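Beta-lactamase II (Erythrobacter litoralis, PDB 6V73) probably hydrolyses the beta-lactam ring of antibiotics to a substituted beta-amino acid, as a zinc-dependent class B enzyme of the metallo-beta-lactamase superfamily. Local coordinates at residues Gly47-Asn52 with Met224-Pro229; Gly162-Arg167 with Ala203-Ser208; Cys184-Gly189 with Arg232-Arg237. One frame throughout, in Å; residues are numbered along the deposited sequence.

How the contacts relate
From the N terminus, the chain first supplies the start of strand 49-58, in the larger sheet, and returns to it only 172 residues later, when the loop after strand 221-223 closes contact 1. Inside that long loop lies contact 2, where the turn 162-167 meets the start of helix 205-215. Contact 3 joins the loop 184-189 to helix 233-243, and its segments alternate with those of both other contacts. Contact 1 therefore ties the larger sheet to the second half of the chain, while contacts 2 and 3 hold loops against helices there. Contacts 1 and 3 share one zinc ion; contact 2 holds a ligand of the other.

Contact 1 of 3, residues Gly47-Asn52 with Met224-Pro229. With ZN (zinc ion), chain C.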
ATOM      1  N   GLY A  47      -1.355  10.021  -1.537  1.00 58.90           N
ATOM      2  CA  GLY A  47      -2.621  10.568  -1.958  1.00 53.73           C
ATOM      3  C   GLY A  47      -3.780   9.905  -1.257  1.00 63.61           C
ATOM      4  O   GLY A  47      -3.725   8.729  -0.872  1.00 61.04           O
ATOM      5  N   PRO A  48      -4.858  10.665  -1.069  1.00 65.40           N
ATOM      6  CA  PRO A  48      -6.032  10.129  -0.374  1.00 57.92           C
ATOM      7  C   PRO A  48      -6.612   8.930  -1.108  1.00 57.35           C
ATOM      8  O   PRO A  48      -6.678   8.909  -2.338  1.00 58.25           O
ATOM      9  CB  PRO A  48      -7.009  11.310  -0.370  1.00 57.40           C
ATOM     10  CG  PRO A  48      -6.565  12.181  -1.486  1.00 57.61           C
ATOM     11  CD  PRO A  48      -5.080  12.029  -1.575  1.00 60.20           C
ATOM     12  N   ILE A  49      -7.035   7.937  -0.337  1.00 52.53           N
ATOM     13  CA  ILE A  49      -7.639   6.711  -0.851  1.00 54.74           C
ATOM     14  C   ILE A  49      -9.109   6.708  -0.460  1.00 58.33           C
ATOM     15  O   ILE A  49      -9.422   6.868   0.726  1.00 54.33           O
ATOM     16  CB  ILE A  49      -6.941   5.451  -0.302  1.00 52.86           C
ATOM     17  CG1 ILE A  49      -5.506   5.343  -0.817  1.00 50.83           C
ATOM     18  CG2 ILE A  49      -7.703   4.202  -0.700  1.00 53.48           C
ATOM     19  CD1 ILE A  49      -4.696   4.269  -0.071  1.00 45.60           C
ATOM     20  N   PRO A  50     -10.026   6.500  -1.396  1.00 56.73           N
ATOM     21  CA  PRO A  50     -11.439   6.349  -1.033  1.00 46.06           C
ATOM     22  C   PRO A  50     -11.747   4.961  -0.493  1.00 54.08           C
ATOM     23  O   PRO A  50     -11.169   3.964  -0.928  1.00 60.91           O
ATOM     24  CB  PRO A  50     -12.166   6.582  -2.361  1.00 38.99           C
ATOM     25  CG  PRO A  50     -11.173   6.049  -3.416  1.00 48.15           C
ATOM     26  CD  PRO A  50      -9.786   6.360  -2.848  1.00 49.50           C
ATOM     27  N   SER A  51     -12.694   4.910   0.458  1.00 53.50           N
ATOM     28  CA  SER A  51     -13.246   3.651   0.962  1.00 52.22           C
ATOM     29  C   SER A  51     -14.759   3.740   1.062  1.00 50.88           C
ATOM     30  O   SER A  51     -15.291   4.737   1.562  1.00 51.33           O
ATOM     31  CB  SER A  51     -12.696   3.274   2.333  1.00 53.46           C
ATOM     32  OG  SER A  51     -12.943   1.906   2.568  1.00 59.17           O
ATOM     33  N   ASN A  52     -15.440   2.676   0.617  1.00 48.25           N
ATOM     34  CA  ASN A  52     -16.893   2.646   0.464  1.00 46.44           C
ATOM     35  C   ASN A  52     -17.532   1.668   1.438  1.00 48.75           C
ATOM     36  O   ASN A  52     -17.110   0.514   1.538  1.00 58.18           O
ATOM     37  CB  ASN A  52     -17.309   2.236  -0.949  1.00 47.04           C
ATOM     38  CG  ASN A  52     -16.913   3.232  -2.000  1.00 51.59           C
ATOM     39  OD1 ASN A  52     -16.823   2.886  -3.179  1.00 64.99           O
ATOM     40  ND2 ASN A  52     -16.681   4.474  -1.598  1.00 50.68           N
ATOM     41  N   MET A 224     -18.305  -2.086  -4.232  1.00 60.74           N
ATOM     42  CA  MET A 224     -17.019  -2.523  -3.696  1.00 61.81           C
ATOM     43  C   MET A 224     -16.361  -1.369  -2.952  1.00 57.28           C
ATOM     44  O   MET A 224     -16.828  -0.229  -2.994  0.98 58.66           O
ATOM     45  CB  MET A 224     -16.103  -3.045  -4.804  1.00 56.39           C
ATOM     46  CG  MET A 224     -15.569  -1.953  -5.701  1.00 58.76           C
ATOM     47  SD  MET A 224     -15.297  -2.529  -7.385  1.00 69.70           S
ATOM     48  CE  MET A 224     -16.951  -2.459  -8.069  1.00 60.95           C
ATOM     49  N   SER A 225     -15.238  -1.677  -2.299  1.00 51.59           N
ATOM     50  CA  SER A 225     -14.656  -0.737  -1.343  1.00 51.74           C
ATOM     51  C   SER A 225     -14.000   0.467  -2.010  1.00 51.96           C
ATOM     52  O   SER A 225     -14.004   1.562  -1.438  1.00 58.61           O
ATOM     53  CB  SER A 225     -13.629  -1.443  -0.461  1.00 52.58           C
ATOM     54  OG  SER A 225     -14.231  -2.476   0.295  1.00 57.77           O
ATOM     55  N   HIS A 226     -13.387   0.300  -3.184  1.00 49.60           N
ATOM     56  CA  HIS A 226     -12.449   1.322  -3.639  1.00 49.51           C
ATOM     57  C   HIS A 226     -12.763   1.887  -5.011  1.00 53.75           C
ATOM     58  O   HIS A 226     -11.934   2.620  -5.563  1.00 61.99           O
ATOM     59  CB  HIS A 226     -11.014   0.785  -3.588  1.00 48.01           C
ATOM     60  CG  HIS A 226     -10.557   0.458  -2.194  1.00 58.88           C
ATOM     61  ND1 HIS A 226     -10.431   1.415  -1.210  1.00 59.43           N
ATOM     62  CD2 HIS A 226     -10.237  -0.722  -1.609  1.00 56.52           C
ATOM     63  CE1 HIS A 226     -10.034   0.843  -0.086  1.00 54.36           C
ATOM     64  NE2 HIS A 226      -9.907  -0.451  -0.302  1.00 62.62           N
ATOM     65  N   SER A 227     -13.941   1.614  -5.557  1.00 51.61           N
ATOM     66  CA  SER A 227     -14.394   2.273  -6.774  1.00 60.13           C
ATOM     67  C   SER A 227     -15.912   2.252  -6.774  1.00 58.02           C
ATOM     68  O   SER A 227     -16.522   1.485  -6.025  1.00 58.18           O
ATOM     69  CB  SER A 227     -13.820   1.609  -8.041  1.00 65.81           C
ATOM     70  OG  SER A 227     -13.802   0.199  -7.939  1.00 77.22           O
ATOM     71  N   PRO A 228     -16.550   3.110  -7.556  1.00 61.89           N
ATOM     72  CA  PRO A 228     -18.003   3.267  -7.444  1.00 64.00           C
ATOM     73  C   PRO A 228     -18.745   2.028  -7.920  1.00 65.23           C
ATOM     74  O   PRO A 228     -18.140   1.120  -8.506  1.00 66.95           O
ATOM     75  CB  PRO A 228     -18.292   4.484  -8.334  1.00 59.51           C
ATOM     76  CG  PRO A 228     -17.089   4.707  -9.117  1.00 51.03           C
ATOM     77  CD  PRO A 228     -15.945   4.182  -8.360  1.00 54.74           C
ATOM     78  N   PRO A 229     -20.056   1.944  -7.659  1.00 67.27           N
ATOM     79  CA  PRO A 229     -20.822   0.757  -8.074  1.00 67.74           C
ATOM     80  C   PRO A 229     -20.842   0.579  -9.579  1.00 65.03           C
ATOM     81  O   PRO A 229     -20.754   1.537 -10.348  1.00 63.95           O
ATOM     82  CB  PRO A 229     -22.235   1.030  -7.544  1.00 61.12           C
ATOM     83  CG  PRO A 229     -22.039   1.983  -6.427  1.00 68.10           C
ATOM     84  CD  PRO A 229     -20.848   2.834  -6.794  1.00 68.01           C
TER
HETATM   85 ZN    ZN C 302      -9.547  -2.084   0.983  1.00 61.63          ZN
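The imidazole of His226 presents its edge to the start of strand 49-58, with ND1 directed at the backbone oxygen of Pro50. The ND1 to Pro50 O hydrogen bond is 2.7 Å long and fairly straight, 158° at the hydrogen; the oxygen lies in the ring plane, and the donor sits almost in line with the carbonyl bond. With CG beside the backbone N and anti to the carbonyl carbon (chi1 -64°), the ring reaches back to the strand although its CB heads away from it. CG2 of Ile49 comes obliquely to the same ring, 3.9 Å from ND1, and on one face CB of Ser225 lies above the rim.

Proline suits position 50 because the bond needs only its carbonyl, and its ring, which lacks an N-H to satisfy, packs against Thr38 and Tyr40 of the adjacent strand 34-41. Further along, the backbone tightens: Asn52 N gives a weak hydrogen bond to Ser225 O, and the same oxygen receives a CA-H contact from Ser51, 3.3 Å from its CA. The hydroxyls of Ser51 and Ser225 are both hydrogen-bonded to Lys101, weakly in the case of Ser225. Phe46 of the second subunit meets the His226 ring edge-to-face.

At the far side of the imidazole, NE2 binds a zinc ion at 2.1 Å, where Asp100 and Cys184 are further ligands. Since ND1 is the donor to Pro50 O, NE2 is left with its lone pair for the metal. The strand carbonyl is thus a second-shell partner that, together with the metal, helps to fix the rotation of a first-shell ligand, and its partial negative charge would be expected to make the imidazole a somewhat stronger donor to zinc.

Contact 2 of 3, residues Gly162-Arg167 with Ala203-Ser208; sequences GGAHTR and AAYAQS. With ZN (zinc ion), chain B.
The turn 162-167, which has no regular secondary structure, runs past the first residues of helix 205-215, and the backbones come closest where the CA atoms of Ala164 and Tyr205 are 3.9 Å apart. Ala164 is small enough for so close an approach. Beside Ser208, Gly162 has a positive phi of 105°, part of a backbone conformation that glycine tolerates far more easily than other residues, and its lack of a side chain lets the Ser208 hydroxyl lie close to the main chain.

Ala164 sets its methyl over the face of the Tyr205 phenol ring: CB is 3.8 Å from the ring centroid and 10° off the normal, a CH-pi contact over the middle of the face. The Tyr205 ring extends along the turn because CG stands anti to the backbone N (chi1 -155°), and its CD1-CE1 side then follows the main chain, with CE1 3.4 Å from His165 N. Beyond the ring, the Tyr205 hydroxyl bonds to the carbonyl oxygen of Met185, joining this pair to the neighbouring loop.

One helical turn on from Ala204, Ser208 directs OG to the carbonyl oxygen of Gly163 in a hydrogen bond whose modelled length is doubtfully short. A serine fits here as a small, hydroxyl-bearing side chain facing the loop, its CB 4.0 Å from Ala164 CB. The CB of Ala204 also meets Gly163 O, at 3.5 Å.

His165 turns its imidazole away from the helix, and its NE2 binds zinc at 2.1 Å beside His96 and His98. Three histidines on one zinc are the hallmark of the first metal site in class B1 metallo-beta-lactamases, and here the third of them is carried by a loop packed on the helix through Ala164 and Tyr205.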
ATOM      1  N   GLY A 162     -14.584 -17.339   1.383  1.00 54.53           N
ATOM      2  CA  GLY A 162     -13.262 -17.914   1.510  1.00 59.18           C
ATOM      3  C   GLY A 162     -12.186 -16.847   1.365  1.00 57.44           C
ATOM      4  O   GLY A 162     -12.456 -15.673   1.100  1.00 62.90           O
ATOM      5  N   GLY A 163     -10.947 -17.287   1.554  1.00 56.43           N
ATOM      6  CA  GLY A 163      -9.833 -16.356   1.511  1.00 58.10           C
ATOM      7  C   GLY A 163      -9.685 -15.730   0.137  1.00 60.11           C
ATOM      8  O   GLY A 163      -9.907 -16.376  -0.892  1.00 65.44           O
ATOM      9  N   ALA A 164      -9.315 -14.451   0.127  1.00 53.80           N
ATOM     10  CA  ALA A 164      -9.073 -13.705  -1.100  1.00 54.13           C
ATOM     11  C   ALA A 164      -8.237 -12.467  -0.780  1.00 62.83           C
ATOM     12  O   ALA A 164      -7.029 -12.581  -0.525  1.00 66.21           O
ATOM     13  CB  ALA A 164     -10.399 -13.338  -1.774  1.00 46.21           C
ATOM     14  N   HIS A 165      -8.860 -11.280  -0.793  1.00 57.02           N
ATOM     15  CA  HIS A 165      -8.144 -10.058  -0.421  1.00 51.15           C
ATOM     16  C   HIS A 165      -7.510 -10.188   0.962  1.00 52.00           C
ATOM     17  O   HIS A 165      -6.373  -9.752   1.173  1.00 49.92           O
ATOM     18  CB  HIS A 165      -9.087  -8.857  -0.474  1.00 42.12           C
ATOM     19  CG  HIS A 165      -8.543  -7.631   0.187  1.00 56.01           C
ATOM     20  ND1 HIS A 165      -7.532  -6.872  -0.367  1.00 61.45           N
ATOM     21  CD2 HIS A 165      -8.864  -7.035   1.360  1.00 56.24           C
ATOM     22  CE1 HIS A 165      -7.259  -5.857   0.437  1.00 63.16           C
ATOM     23  NE2 HIS A 165      -8.051  -5.935   1.492  1.00 66.94           N
ATOM     24  N   THR A 166      -8.239 -10.775   1.917  1.00 51.43           N
ATOM     25  CA  THR A 166      -7.674 -11.272   3.170  1.00 59.83           C
ATOM     26  C   THR A 166      -8.330 -12.615   3.484  1.00 55.71           C
ATOM     27  O   THR A 166      -9.279 -13.035   2.826  1.00 48.05           O
ATOM     28  CB  THR A 166      -7.891 -10.313   4.351  1.00 56.50           C
ATOM     29  OG1 THR A 166      -9.287 -10.207   4.603  1.00 53.67           O
ATOM     30  CG2 THR A 166      -7.330  -8.925   4.080  1.00 61.17           C
ATOM     31  N   ARG A 167      -7.810 -13.308   4.495  1.00 53.63           N
ATOM     32  CA  ARG A 167      -8.389 -14.593   4.852  1.00 46.91           C
ATOM     33  C   ARG A 167      -9.737 -14.435   5.543  1.00 57.44           C
ATOM     34  O   ARG A 167     -10.534 -15.379   5.544  1.00 58.43           O
ATOM     35  CB  ARG A 167      -7.411 -15.378   5.739  1.00 51.09           C
ATOM     36  CG  ARG A 167      -6.130 -15.784   5.007  1.00 58.54           C
ATOM     37  CD  ARG A 167      -5.246 -16.627   5.897  1.00 66.62           C
ATOM     38  NE  ARG A 167      -4.838 -15.903   7.096  1.00 81.32           N
ATOM     39  CZ  ARG A 167      -5.009 -16.352   8.339  1.00 90.99           C
ATOM     40  NH1 ARG A 167      -5.611 -17.525   8.558  1.00 87.32           N
ATOM     41  NH2 ARG A 167      -4.600 -15.616   9.366  1.00 87.96           N
ATOM     42  N   ALA A 203      -3.707 -18.154  -3.441  1.00 72.33           N
ATOM     43  CA  ALA A 203      -4.148 -19.437  -3.982  1.00 73.33           C
ATOM     44  C   ALA A 203      -5.670 -19.521  -4.049  1.00 68.00           C
ATOM     45  O   ALA A 203      -6.223 -19.998  -5.045  1.00 76.94           O
ATOM     46  CB  ALA A 203      -3.572 -20.594  -3.160  1.00 60.19           C
ATOM     47  N   ALA A 204      -6.372 -19.054  -3.018  1.00 72.33           N
ATOM     48  CA  ALA A 204      -7.822 -19.219  -2.980  1.00 67.79           C
ATOM     49  C   ALA A 204      -8.584 -18.066  -3.621  1.00 65.17           C
ATOM     50  O   ALA A 204      -9.805 -18.174  -3.785  1.00 66.22           O
ATOM     51  CB  ALA A 204      -8.300 -19.394  -1.534  1.00 54.86           C
ATOM     52  N   TYR A 205      -7.900 -16.984  -3.999  1.00 59.63           N
ATOM     53  CA  TYR A 205      -8.587 -15.762  -4.414  1.00 58.58           C
ATOM     54  C   TYR A 205      -9.593 -16.013  -5.532  1.00 59.45           C
ATOM     55  O   TYR A 205     -10.747 -15.584  -5.443  1.00 63.28           O
ATOM     56  CB  TYR A 205      -7.561 -14.724  -4.855  1.00 60.92           C
ATOM     57  CG  TYR A 205      -8.011 -13.289  -4.738  1.00 56.50           C
ATOM     58  CD1 TYR A 205      -7.239 -12.368  -4.044  1.00 52.63           C
ATOM     59  CD2 TYR A 205      -9.176 -12.846  -5.336  1.00 59.20           C
ATOM     60  CE1 TYR A 205      -7.612 -11.061  -3.938  1.00 46.90           C
ATOM     61  CE2 TYR A 205      -9.572 -11.522  -5.223  1.00 59.28           C
ATOM     62  CZ  TYR A 205      -8.774 -10.636  -4.533  1.00 56.47           C
ATOM     63  OH  TYR A 205      -9.124  -9.314  -4.415  1.00 65.29           O
ATOM     64  N   ALA A 206      -9.167 -16.687  -6.602  1.00 63.00           N
ATOM     65  CA  ALA A 206     -10.056 -16.924  -7.738  1.00 66.41           C
ATOM     66  C   ALA A 206     -11.318 -17.674  -7.312  1.00 71.78           C
ATOM     67  O   ALA A 206     -12.438 -17.258  -7.627  1.00 74.58           O
ATOM     68  CB  ALA A 206      -9.313 -17.693  -8.834  1.00 59.66           C
ATOM     69  N   GLN A 207     -11.156 -18.784  -6.585  1.00 70.59           N
ATOM     70  CA  GLN A 207     -12.318 -19.578  -6.197  1.00 72.52           C
ATOM     71  C   GLN A 207     -13.273 -18.782  -5.307  1.00 69.22           C
ATOM     72  O   GLN A 207     -14.497 -18.899  -5.437  1.00 66.06           O
ATOM     73  CB  GLN A 207     -11.868 -20.860  -5.500  1.00 63.28           C
ATOM     74  CG  GLN A 207     -13.019 -21.809  -5.223  1.00 66.94           C
ATOM     75  CD  GLN A 207     -13.761 -22.215  -6.490  1.00 73.16           C
ATOM     76  OE1 GLN A 207     -13.162 -22.733  -7.438  1.00 79.34           O
ATOM     77  NE2 GLN A 207     -15.069 -21.978  -6.512  1.00 64.54           N
ATOM     78  N   SER A 208     -12.736 -17.966  -4.397  1.00 62.60           N
ATOM     79  CA  SER A 208     -13.599 -17.157  -3.539  1.00 59.35           C
ATOM     80  C   SER A 208     -14.335 -16.080  -4.321  1.00 61.93           C
ATOM     81  O   SER A 208     -15.457 -15.706  -3.953  1.00 56.55           O
ATOM     82  CB  SER A 208     -12.790 -16.520  -2.420  1.00 54.08           C
ATOM     83  OG  SER A 208     -11.821 -17.426  -1.915  1.00 63.44           O
TER
HETATM   84 ZN    ZN B 301      -8.352  -4.646   3.121  1.00 51.62          ZN

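Contact 3 of 3, residues Cys184-Gly189 with Arg232-Arg237; sequences CMIKAG and RKAIER. With ZN (zinc ion), chain C.
Ile186 lies over the first turn of helix 233-243, its two branches reaching different residues: CG2 meets the methyl of Ala234 at 4.1 Å, and CD1 crosses obliquely to CG1 of Ile235. CG1 of Ile186 stands beside the backbone N (chi1 -65°), leaving CG2 anti to that N, which spreads the branched side chain along the helix surface. Phe212 of helix 205-215 and Ile222 of strand 221-223 touch both isoleucines, so the pair belongs to a shared apolar core that suits bulky aliphatic side chains.

Farther on, the loop presses its backbone onto the helix. The CA atoms of Gly189 and Ala234 are only 3.9 Å apart, a distance that small residues permit; glycine, lacking a side chain, also lets the CD methylene of Lys233 lie close to the loop backbone. The Ala234 methyl fits under the chain, 3.5 Å from Lys187 O.

Near the helix start, two basic side chains converge on Gly189 O. Lys233 reaches it through NZ in a weak hydrogen bond of 2.9 Å. Arg237, one turn later, lays its aliphatic part along the loop, CG being 3.5 Å from Ala188 O, and its bends at chi2 and chi3 bring NE to 3.1 Å from Gly189 O.

At the other end of the loop, SG of Cys184 binds a zinc ion at 2.3 Å, with Asp100 and His226 as co-ligands. Lys187 folds back so that its NZ donates to Cys184 O in the carbonyl plane, and it also bonds to Leu194 O. Two backbone oxygens thus hold the buried NZ, and the bond to Cys184 O ties down the backbone of the very residue that supplies sulfur to the metal.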
ATOM      1  N   CYS A 184     -13.410  -5.350  -0.379  1.00 51.30           N
ATOM      2  CA  CYS A 184     -12.130  -5.157  -1.038  1.00 55.52           C
ATOM      3  C   CYS A 184     -11.715  -6.344  -1.887  1.00 61.84           C
ATOM      4  O   CYS A 184     -10.729  -6.236  -2.631  1.00 57.10           O
ATOM      5  CB  CYS A 184     -11.041  -4.882  -0.007  1.00 62.31           C
ATOM      6  SG  CYS A 184     -11.366  -3.474   1.062  1.00 56.33           S
ATOM      7  N   MET A 185     -12.440  -7.464  -1.802  1.00 59.46           N
ATOM      8  CA  MET A 185     -12.134  -8.598  -2.666  1.00 58.93           C
ATOM      9  C   MET A 185     -12.395  -8.264  -4.128  0.97 58.94           C
ATOM     10  O   MET A 185     -11.634  -8.673  -5.012  0.92 55.94           O
ATOM     11  CB  MET A 185     -12.962  -9.804  -2.245  1.00 60.39           C
ATOM     12  CG  MET A 185     -12.902 -10.941  -3.244  1.00 66.27           C
ATOM     13  SD  MET A 185     -13.757 -12.427  -2.694  1.00 68.83           S
ATOM     14  CE  MET A 185     -15.462 -11.916  -2.845  1.00 64.91           C
ATOM     15  N   ILE A 186     -13.470  -7.532  -4.399  1.00 60.77           N
ATOM     16  CA  ILE A 186     -13.890  -7.221  -5.755  1.00 59.07           C
ATOM     17  C   ILE A 186     -13.278  -5.891  -6.150  1.00 65.65           C
ATOM     18  O   ILE A 186     -13.320  -4.921  -5.376  1.00 61.29           O
ATOM     19  CB  ILE A 186     -15.423  -7.167  -5.861  1.00 54.60           C
ATOM     20  CG1 ILE A 186     -16.035  -8.539  -5.587  1.00 51.55           C
ATOM     21  CG2 ILE A 186     -15.835  -6.645  -7.225  1.00 59.79           C
ATOM     22  CD1 ILE A 186     -15.735  -9.597  -6.655  1.00 52.41           C
ATOM     23  N   LYS A 187     -12.700  -5.844  -7.347  1.00 65.92           N
ATOM     24  CA  LYS A 187     -12.138  -4.622  -7.890  1.00 64.02           C
ATOM     25  C   LYS A 187     -12.842  -4.296  -9.203  1.00 65.61           C
ATOM     26  O   LYS A 187     -13.634  -5.088  -9.718  1.00 67.62           O
ATOM     27  CB  LYS A 187     -10.619  -4.755  -8.070  1.00 67.06           C
ATOM     28  CG  LYS A 187      -9.807  -4.017  -7.007  1.00 58.69           C
ATOM     29  CD  LYS A 187      -9.702  -4.786  -5.696  1.00 52.43           C
ATOM     30  CE  LYS A 187      -9.136  -3.872  -4.619  1.00 51.93           C
ATOM     31  NZ  LYS A 187      -8.407  -4.620  -3.571  1.00 48.72           N
ATOM     32  N   ALA A 188     -12.546  -3.114  -9.744  1.00 62.32           N
ATOM     33  CA  ALA A 188     -13.384  -2.536 -10.784  1.00 63.32           C
ATOM     34  C   ALA A 188     -13.222  -3.283 -12.108  1.00 69.39           C
ATOM     35  O   ALA A 188     -12.249  -4.001 -12.335  1.00 74.78           O
ATOM     36  CB  ALA A 188     -13.057  -1.053 -10.963  1.00 61.65           C
ATOM     37  N   GLY A 189     -14.205  -3.095 -12.995  1.00 68.93           N
ATOM     38  CA  GLY A 189     -14.211  -3.785 -14.277  1.00 70.60           C
ATOM     39  C   GLY A 189     -13.044  -3.436 -15.181  1.00 77.71           C
ATOM     40  O   GLY A 189     -12.767  -4.171 -16.136  1.00 81.32           O
ATOM     41  N   ARG A 232     -21.879  -6.405 -13.355  1.00 70.37           N
ATOM     42  CA  ARG A 232     -21.216  -7.662 -13.016  1.00 77.60           C
ATOM     43  C   ARG A 232     -19.857  -7.828 -13.683  1.00 77.95           C
ATOM     44  O   ARG A 232     -19.132  -8.762 -13.331  1.00 72.66           O
ATOM     45  CB  ARG A 232     -22.105  -8.856 -13.379  1.00 78.92           C
ATOM     46  CG  ARG A 232     -23.176  -9.167 -12.351  1.00 72.09           C
ATOM     47  CD  ARG A 232     -23.833 -10.495 -12.639  1.00 74.15           C
ATOM     48  NE  ARG A 232     -23.174 -11.611 -11.961  1.00 81.13           N
ATOM     49  CZ  ARG A 232     -23.431 -11.974 -10.708  1.00 74.98           C
ATOM     50  NH1 ARG A 232     -22.795 -13.006 -10.175  1.00 71.29           N
ATOM     51  NH2 ARG A 232     -24.323 -11.304  -9.984  1.00 67.07           N
ATOM     52  N   LYS A 233     -19.493  -6.954 -14.626  1.00 79.61           N
ATOM     53  CA  LYS A 233     -18.161  -7.032 -15.208  1.00 81.38           C
ATOM     54  C   LYS A 233     -17.074  -6.843 -14.161  1.00 78.05           C
ATOM     55  O   LYS A 233     -15.947  -7.308 -14.363  1.00 79.98           O
ATOM     56  CB  LYS A 233     -17.997  -5.989 -16.308  1.00 87.38           C
ATOM     57  CG  LYS A 233     -16.884  -6.322 -17.278  1.00 95.40           C
ATOM     58  CD  LYS A 233     -16.179  -5.080 -17.763  1.00101.24           C
ATOM     59  CE  LYS A 233     -14.751  -5.397 -18.157  1.00105.43           C
ATOM     60  NZ  LYS A 233     -14.086  -4.214 -18.773  1.00113.23           N
ATOM     61  N   ALA A 234     -17.382  -6.169 -13.050  1.00 66.92           N
ATOM     62  CA  ALA A 234     -16.392  -6.047 -11.989  1.00 65.66           C
ATOM     63  C   ALA A 234     -16.013  -7.418 -11.435  1.00 71.73           C
ATOM     64  O   ALA A 234     -14.839  -7.669 -11.133  1.00 74.32           O
ATOM     65  CB  ALA A 234     -16.911  -5.122 -10.890  1.00 54.45           C
ATOM     66  N   ILE A 235     -16.988  -8.328 -11.320  1.00 73.08           N
ATOM     67  CA  ILE A 235     -16.685  -9.708 -10.940  1.00 69.02           C
ATOM     68  C   ILE A 235     -15.821 -10.371 -12.003  1.00 76.86           C
ATOM     69  O   ILE A 235     -14.832 -11.046 -11.699  1.00 78.88           O
ATOM     70  CB  ILE A 235     -17.982 -10.504 -10.712  1.00 64.24           C
ATOM     71  CG1 ILE A 235     -18.766  -9.944  -9.527  1.00 68.68           C
ATOM     72  CG2 ILE A 235     -17.693 -11.994 -10.532  1.00 59.53           C
ATOM     73  CD1 ILE A 235     -20.197 -10.454  -9.469  1.00 72.64           C
ATOM     74  N   GLU A 236     -16.182 -10.183 -13.269  1.00 76.06           N
ATOM     75  CA  GLU A 236     -15.484 -10.861 -14.352  1.00 80.26           C
ATOM     76  C   GLU A 236     -14.017 -10.440 -14.402  1.00 81.74           C
ATOM     77  O   GLU A 236     -13.117 -11.286 -14.488  1.00 74.68           O
ATOM     78  CB  GLU A 236     -16.201 -10.572 -15.673  1.00 81.40           C
ATOM     79  CG  GLU A 236     -15.515 -11.124 -16.906  1.00 97.89           C
ATOM     80  CD  GLU A 236     -15.783 -10.287 -18.146  1.00110.76           C
ATOM     81  OE1 GLU A 236     -16.966 -10.152 -18.530  1.00115.07           O
ATOM     82  OE2 GLU A 236     -14.812  -9.773 -18.740  1.00115.16           O
ATOM     83  N   ARG A 237     -13.758  -9.133 -14.301  1.00 84.18           N
ATOM     84  CA  ARG A 237     -12.386  -8.638 -14.353  1.00 77.13           C
ATOM     85  C   ARG A 237     -11.593  -9.072 -13.127  1.00 69.91           C
ATOM     86  O   ARG A 237     -10.404  -9.402 -13.233  1.00 69.46           O
ATOM     87  CB  ARG A 237     -12.385  -7.116 -14.474  1.00 72.57           C
ATOM     88  CG  ARG A 237     -11.001  -6.494 -14.426  1.00 65.70           C
ATOM     89  CD  ARG A 237     -10.175  -6.951 -15.608  1.00 69.61           C
ATOM     90  NE  ARG A 237     -10.355  -6.075 -16.759  1.00 88.56           N
ATOM     91  CZ  ARG A 237      -9.419  -5.253 -17.223  1.00105.73           C
ATOM     92  NH1 ARG A 237      -9.662  -4.489 -18.287  1.00107.11           N
ATOM     93  NH2 ARG A 237      -8.233  -5.200 -16.625  1.00111.62           N
TER
HETATM   94 ZN    ZN C 302      -9.547  -2.084   0.983  1.00 61.63          ZN